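Local structure of Hpy188I (Helicobacter pylori, 3OQG) at residues V72-I77 with F82-S87. The protein cleaves double-stranded DNA at its recognition sequence, as a restriction endonuclease of the GIY-YIG nuclease family, probably working as a dimer. Sequence-based numbering, arbitrary orientation.
With nucleotides of chain C.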
loop_
_atom_site.group_PDB
_atom_site.type_symbol
_atom_site.label_atom_id
_atom_site.label_comp_id
_atom_site.label_asym_id
_atom_site.label_seq_id
_atom_site.Cartn_x
_atom_site.Cartn_y
_atom_site.Cartn_z
ATOM N N VAL A 72 -5.843 -7.728 11.631
ATOM C CA VAL A 72 -4.847 -8.678 11.205
ATOM C C VAL A 72 -5.594 -9.970 10.882
ATOM O O VAL A 72 -6.520 -10.369 11.605
ATOM C CB VAL A 72 -3.764 -8.918 12.277
ATOM C CG1 VAL A 72 -2.710 -9.900 11.754
ATOM C CG2 VAL A 72 -3.124 -7.604 12.700
ATOM N N TYR A 73 -5.239 -10.592 9.758
ATOM C CA TYR A 73 -5.850 -11.861 9.367
ATOM C C TYR A 73 -4.831 -12.950 9.102
ATOM O O TYR A 73 -3.655 -12.674 8.800
ATOM C CB TYR A 73 -6.763 -11.683 8.153
ATOM C CG TYR A 73 -6.064 -11.167 6.923
ATOM C CD1 TYR A 73 -6.064 -9.822 6.622
ATOM C CD2 TYR A 73 -5.422 -12.045 6.045
ATOM C CE1 TYR A 73 -5.414 -9.336 5.469
ATOM C CE2 TYR A 73 -4.814 -11.599 4.896
ATOM C CZ TYR A 73 -4.792 -10.252 4.613
ATOM O OH TYR A 73 -4.159 -9.800 3.493
ATOM N N VAL A 74 -5.288 -14.195 9.245
ATOM C CA VAL A 74 -4.494 -15.380 8.963
ATOM C C VAL A 74 -5.318 -16.250 8.036
ATOM O O VAL A 74 -6.468 -16.548 8.344
ATOM C CB VAL A 74 -4.145 -16.177 10.255
ATOM C CG1 VAL A 74 -3.154 -17.346 9.942
ATOM C CG2 VAL A 74 -3.566 -15.219 11.335
ATOM N N PHE A 75 -4.739 -16.599 6.888
ATOM C CA PHE A 75 -5.320 -17.526 5.921
ATOM C C PHE A 75 -4.808 -18.916 6.247
ATOM O O PHE A 75 -3.588 -19.162 6.262
ATOM C CB PHE A 75 -4.884 -17.166 4.497
ATOM C CG PHE A 75 -5.590 -15.968 3.891
ATOM C CD1 PHE A 75 -6.549 -15.228 4.585
ATOM C CD2 PHE A 75 -5.255 -15.560 2.607
ATOM C CE1 PHE A 75 -7.213 -14.145 3.993
ATOM C CE2 PHE A 75 -5.905 -14.469 2.015
ATOM C CZ PHE A 75 -6.869 -13.759 2.714
ATOM N N VAL A 76 -5.739 -19.830 6.485
ATOM C CA VAL A 76 -5.395 -21.198 6.874
ATOM C C VAL A 76 -6.018 -22.149 5.868
ATOM O O VAL A 76 -7.217 -22.048 5.547
ATOM C CB VAL A 76 -5.887 -21.496 8.305
ATOM C CG1 VAL A 76 -5.574 -22.957 8.730
ATOM C CG2 VAL A 76 -5.268 -20.506 9.264
ATOM N N ILE A 77 -5.220 -23.088 5.382
ATOM C CA ILE A 77 -5.667 -24.055 4.377
ATOM C C ILE A 77 -5.328 -25.448 4.882
ATOM O O ILE A 77 -4.155 -25.765 5.101
ATOM C CB ILE A 77 -4.996 -23.832 3.009
ATOM C CG1 ILE A 77 -5.193 -22.395 2.531
ATOM C CG2 ILE A 77 -5.510 -24.894 1.993
ATOM C CD1 ILE A 77 -4.444 -22.051 1.229
ATOM N N PHE A 82 -1.037 -20.218 5.671
ATOM C CA PHE A 82 -0.563 -19.841 4.344
ATOM C C PHE A 82 -0.017 -18.414 4.374
ATOM O O PHE A 82 0.996 -18.134 3.771
ATOM C CB PHE A 82 -1.707 -19.950 3.331
ATOM C CG PHE A 82 -1.432 -19.273 2.032
ATOM C CD1 PHE A 82 -0.644 -19.881 1.066
ATOM C CD2 PHE A 82 -1.935 -18.000 1.781
ATOM C CE1 PHE A 82 -0.362 -19.221 -0.161
ATOM C CE2 PHE A 82 -1.687 -17.356 0.550
ATOM C CZ PHE A 82 -0.912 -17.974 -0.416
ATOM N N LYS A 83 -0.723 -17.520 5.049
ATOM C CA LYS A 83 -0.262 -16.153 5.212
ATOM C C LYS A 83 -0.869 -15.427 6.401
ATOM O O LYS A 83 -1.903 -15.814 6.918
ATOM C CB LYS A 83 -0.410 -15.354 3.902
ATOM C CG LYS A 83 -1.662 -14.595 3.688
ATOM C CD LYS A 83 -1.486 -13.554 2.531
ATOM C CE LYS A 83 -0.867 -12.203 2.930
ATOM N NZ LYS A 83 -0.846 -11.216 1.780
ATOM N N ILE A 84 -0.170 -14.369 6.812
ATOM C CA ILE A 84 -0.627 -13.411 7.799
ATOM C C ILE A 84 -0.565 -12.072 7.095
ATOM O O ILE A 84 0.433 -11.768 6.447
ATOM C CB ILE A 84 0.242 -13.387 9.062
ATOM C CG1 ILE A 84 0.261 -14.769 9.733
ATOM C CG2 ILE A 84 -0.250 -12.294 10.034
ATOM C CD1 ILE A 84 1.393 -14.965 10.729
ATOM N N GLY A 85 -1.655 -11.310 7.165
ATOM C CA GLY A 85 -1.726 -9.982 6.563
ATOM C C GLY A 85 -2.527 -9.007 7.390
ATOM O O GLY A 85 -2.995 -9.333 8.473
ATOM N N HIS A 86 -2.696 -7.794 6.878
ATOM C CA HIS A 86 -3.528 -6.827 7.551
ATOM C C HIS A 86 -4.284 -5.982 6.532
ATOM O O HIS A 86 -3.914 -5.896 5.337
ATOM C CB HIS A 86 -2.683 -5.922 8.461
ATOM C CG HIS A 86 -2.040 -4.786 7.723
ATOM N ND1 HIS A 86 -0.873 -4.929 7.004
ATOM C CD2 HIS A 86 -2.455 -3.515 7.514
ATOM C CE1 HIS A 86 -0.563 -3.778 6.437
ATOM N NE2 HIS A 86 -1.520 -2.911 6.707
ATOM N N SER A 87 -5.313 -5.316 7.031
ATOM C CA SER A 87 -6.073 -4.365 6.252
ATOM C C SER A 87 -6.672 -3.279 7.132
ATOM O O SER A 87 -7.194 -3.575 8.218
ATOM C CB SER A 87 -7.203 -5.041 5.505
ATOM O OG SER A 87 -7.890 -4.103 4.681
ATOM P P DG C 6 -0.787 -7.545 2.776
ATOM O OP1 DG C 6 -1.007 -7.955 4.179
ATOM O OP2 DG C 6 -1.037 -8.507 1.671
ATOM O "O5'" DG C 6 -1.616 -6.214 2.509
ATOM C "C5'" DG C 6 -1.141 -4.979 3.037
ATOM C "C4'" DG C 6 -1.776 -3.812 2.321
ATOM O "O4'" DG C 6 -1.382 -3.782 0.928
ATOM C "C3'" DG C 6 -3.306 -3.819 2.330
ATOM O "O3'" DG C 6 -3.770 -2.536 2.746
ATOM C "C2'" DG C 6 -3.674 -4.067 0.879
ATOM C "C1'" DG C 6 -2.518 -3.383 0.187
ATOM N N9 DG C 6 -2.328 -3.746 -1.215
ATOM C C8 DG C 6 -2.052 -4.985 -1.747
ATOM N N7 DG C 6 -2.010 -4.983 -3.053
ATOM C C5 DG C 6 -2.253 -3.658 -3.404
ATOM C C6 DG C 6 -2.349 -3.041 -4.682
ATOM O O6 DG C 6 -2.244 -3.562 -5.805
ATOM N N1 DG C 6 -2.608 -1.673 -4.569
ATOM C C2 DG C 6 -2.769 -0.997 -3.385
ATOM N N2 DG C 6 -3.034 0.319 -3.471
ATOM N N3 DG C 6 -2.683 -1.560 -2.196
ATOM C C4 DG C 6 -2.431 -2.882 -2.281
ATOM P P DA C 7 -5.337 -2.252 2.861
ATOM O OP1 DA C 7 -5.573 -1.668 4.198
ATOM O OP2 DA C 7 -6.100 -3.457 2.439
ATOM O "O5'" DA C 7 -5.587 -1.118 1.770
ATOM C "C5'" DA C 7 -4.839 0.096 1.826
ATOM C "C4'" DA C 7 -5.378 1.104 0.838
ATOM O "O4'" DA C 7 -5.093 0.680 -0.514
ATOM C "C3'" DA C 7 -6.881 1.362 0.903
ATOM O "O3'" DA C 7 -7.129 2.769 0.801
ATOM C "C2'" DA C 7 -7.430 0.609 -0.296
ATOM C "C1'" DA C 7 -6.280 0.618 -1.287
ATOM N N9 DA C 7 -6.210 -0.592 -2.108
ATOM C C8 DA C 7 -6.004 -1.880 -1.668
ATOM N N7 DA C 7 -6.002 -2.773 -2.626
ATOM C C5 DA C 7 -6.218 -2.029 -3.779
ATOM C C6 DA C 7 -6.335 -2.392 -5.132
ATOM N N6 DA C 7 -6.244 -3.652 -5.578
ATOM N N1 DA C 7 -6.553 -1.405 -6.027
ATOM C C2 DA C 7 -6.646 -0.141 -5.580
ATOM N N3 DA C 7 -6.557 0.322 -4.341
ATOM C C4 DA C 7 -6.342 -0.682 -3.473
#
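Y73 and G85 meet as a hydrogen-bonded antiparallel pair, and the phenol ring lies flat over the glycine: G85 CA sits 3.9 Å from the centroid of the Y73 ring, 19° off its normal, a CH-pi contact. The ring is brought there by a chi1 of 60°, which sets CG between the backbone N and the carbonyl carbon; with no side chain on G85, it can cover the backbone this closely. G85 CA comes within 3.2 Å of OP1 of DG6 of chain C, while H86 N donates a 3.2 Å hydrogen bond to that same OP1. On the face of Y73, K83 CG lies 3.9 Å from F75 CD2. Bent at chi3 (-84°), the chain brings up K83 NZ, which donates a 2.7 Å hydrogen bond to OP2 of DG6 of chain C. S87 OG donates to OP2 of DA7 of chain C at 2.9 Å.

In the second shell, Y98 OH is hydrogen-bonded to Y73 OH and K83 NZ, and T89 OG1 to S87 OG. A classic beta bulge sets F82 and K83 opposite F75, with F82 N hydrogen-bonded to F75 O at 2.8 Å. V72, V74 and I84 line the other face, where I84 packs on L163 of the second subunit and H86 ND1 is hydrogen-bonded to E159 OE2 of that subunit.

By sequence, Y73 is probably the GIY tyrosine, and K83, I84 and G85 replace YIG. Main-chain amide, lysine NZ and hydroxyl donors thus grip two successive phosphates. H86 and E159 are calcium ligands seen in this protein, consistent with a metal site shared across the dimer; here no calcium is bound, and a sodium ion lies about 4 Å from the H86 side chain.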